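Local coordinates for conserved hypothetical protein (Sulfolobus solfataricus, PDB 2FNA), which binds ADP and magnesium and is an archaeal AAA+ ATPase, presumably coupling ATP hydrolysis to a cellular task not yet defined, at residues T330-K334 / H335-I339. Sequence-based numbering, arbitrary orientation.
Sequences TQLTK and HSWII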
loop_
_atom_site.group_PDB
_atom_site.type_symbol
_atom_site.label_atom_id
_atom_site.label_comp_id
_atom_site.label_asym_id
_atom_site.label_seq_id
_atom_site.Cartn_x
_atom_site.Cartn_y
_atom_site.Cartn_z
ATOM N N THR A 330 6.559 10.580 15.591
ATOM C CA THR A 330 7.235 9.423 14.975
ATOM C C THR A 330 6.251 8.398 14.425
ATOM O O THR A 330 6.468 7.849 13.349
ATOM C CB THR A 330 8.165 8.712 15.992
ATOM O OG1 THR A 330 9.232 9.597 16.331
ATOM C CG2 THR A 330 8.748 7.404 15.408
ATOM N N GLN A 331 5.192 8.116 15.182
ATOM C CA GLN A 331 4.183 7.187 14.728
ATOM C C GLN A 331 3.482 7.726 13.460
ATOM O O GLN A 331 3.302 6.997 12.476
ATOM C CB GLN A 331 3.186 6.896 15.855
ATOM C CG GLN A 331 3.754 6.021 16.966
ATOM C CD GLN A 331 4.255 4.683 16.432
ATOM O OE1 GLN A 331 3.469 3.844 16.005
ATOM N NE2 GLN A 331 5.567 4.494 16.434
ATOM N N LEU A 332 3.107 9.000 13.494
ATOM C CA LEU A 332 2.419 9.665 12.372
ATOM C C LEU A 332 3.291 9.642 11.123
ATOM O O LEU A 332 2.811 9.356 9.996
ATOM C CB LEU A 332 2.042 11.116 12.768
ATOM C CG LEU A 332 0.845 11.237 13.729
ATOM C CD1 LEU A 332 0.661 12.647 14.256
ATOM C CD2 LEU A 332 -0.434 10.774 13.042
ATOM N N THR A 333 4.583 9.910 11.310
ATOM C CA THR A 333 5.539 9.870 10.191
ATOM C C THR A 333 5.722 8.450 9.638
ATOM O O THR A 333 5.787 8.256 8.409
ATOM C CB THR A 333 6.896 10.440 10.600
ATOM O OG1 THR A 333 6.723 11.770 11.088
ATOM C CG2 THR A 333 7.834 10.490 9.442
ATOM N N LYS A 334 5.810 7.462 10.531
ATOM C CA LYS A 334 6.004 6.060 10.110
ATOM C C LYS A 334 4.813 5.548 9.320
ATOM O O LYS A 334 4.966 4.698 8.462
ATOM C CB LYS A 334 6.184 5.130 11.316
ATOM C CG LYS A 334 7.441 5.363 12.121
ATOM C CD LYS A 334 8.550 4.387 11.760
ATOM C CE LYS A 334 9.388 4.072 12.984
ATOM N NZ LYS A 334 10.680 3.485 12.561
ATOM N N HIS A 335 3.621 6.026 9.676
ATOM C CA HIS A 335 2.384 5.601 9.067
ATOM C C HIS A 335 1.970 6.568 7.915
ATOM O O HIS A 335 0.939 6.375 7.268
ATOM C CB HIS A 335 1.283 5.418 10.129
ATOM C CG HIS A 335 1.517 4.253 11.046
ATOM N ND1 HIS A 335 0.895 3.030 10.872
ATOM C CD2 HIS A 335 2.321 4.116 12.130
ATOM C CE1 HIS A 335 1.299 2.198 11.815
ATOM N NE2 HIS A 335 2.166 2.829 12.583
ATOM N N SER A 336 2.846 7.523 7.604
ATOM C CA SER A 336 2.739 8.382 6.408
ATOM C C SER A 336 1.566 9.378 6.470
ATOM O O SER A 336 1.037 9.810 5.436
ATOM C CB SER A 336 2.706 7.527 5.152
ATOM O OG SER A 336 3.985 6.968 4.917
ATOM N N TRP A 337 1.227 9.821 7.683
ATOM C CA TRP A 337 0.181 10.840 7.854
ATOM C C TRP A 337 0.763 12.211 7.643
ATOM O O TRP A 337 0.119 13.089 7.026
ATOM C CB TRP A 337 -0.490 10.728 9.227
ATOM C CG TRP A 337 -1.383 9.601 9.224
ATOM C CD1 TRP A 337 -1.121 8.338 9.662
ATOM C CD2 TRP A 337 -2.687 9.572 8.659
ATOM N NE1 TRP A 337 -2.206 7.536 9.446
ATOM C CE2 TRP A 337 -3.178 8.265 8.814
ATOM C CE3 TRP A 337 -3.498 10.533 8.050
ATOM C CZ2 TRP A 337 -4.445 7.894 8.378
ATOM C CZ3 TRP A 337 -4.742 10.167 7.617
ATOM C CH2 TRP A 337 -5.213 8.866 7.776
ATOM N N ILE A 338 1.991 12.371 8.140
ATOM C CA ILE A 338 2.763 13.592 7.970
ATOM C C ILE A 338 4.159 13.323 7.410
ATOM O O ILE A 338 4.608 12.182 7.336
ATOM C CB ILE A 338 2.844 14.376 9.301
ATOM C CG1 ILE A 338 3.658 13.633 10.377
ATOM C CG2 ILE A 338 1.427 14.655 9.820
ATOM C CD1 ILE A 338 3.750 14.376 11.725
ATOM N N ILE A 339 4.805 14.394 6.955
ATOM C CA ILE A 339 6.174 14.372 6.457
ATOM C C ILE A 339 6.869 15.611 7.057
ATOM O O ILE A 339 6.281 16.680 7.150
ATOM C CB ILE A 339 6.226 14.367 4.894
ATOM C CG1 ILE A 339 5.517 13.114 4.360
ATOM C CG2 ILE A 339 7.663 14.359 4.397
ATOM C CD1 ILE A 339 5.234 13.072 2.857
HETATM O O HOH W 1 3.423 1.367 14.864
HETATM O O HOH W 2 6.215 10.601 6.364
#
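Leu332 lies against both Trp337 and Ile338: its CD2 packs 3.8 Å from Trp337 CB, while its CB meets Ile338 CD1, also at 3.8 Å. Ile338 reaches back because CG1 sits between its own backbone N and carbonyl carbon (chi1 67°), which carries CD1 against Leu332 CB and brings CG1 to 3.7 Å from Thr333 OG1, a hydroxyl already bonded to Leu329 O.

The turn that makes this possible is a Schellman motif. Ser336, with positive phi, is its C-prime residue; Trp337 N donates to Leu332 O at 2.8 Å, nearly straight at 160°, and Ser336 N gives a weak bond to Thr333 O. A water bridges that same Thr333 O and Ile338 O, tying the helix end to the start of strand 338-340.

One residue back along the helix, Gln331 O accepts from His335 N, and the imidazole runs beside the Gln331 side chain, CD2 coming edge-on to within 3.1 Å of Gln331 O. Amide and ring planes stand 62° apart, and a second water links Gln331 OE1 (2.7 Å) to His335 NE2. Arg285 also binds OE1, and Glu179 takes ND1.

The helix is 322-334 of the predicted winged helix-turn-helix domain, and strand 338-340 pairs antiparallel with 345-347, probably its wing; helix 259-282 packs on Leu332 and Trp337, helix 289-299 on Leu332 and Ile338. Hydrogen bonds thus satisfy carbonyls at the helix end while Leu332 and Ile338 pack together on the buried side, and with Glu179 on ND1 and water on NE2, both imidazole nitrogens have polar partners, which probably fixes the ring's rotation.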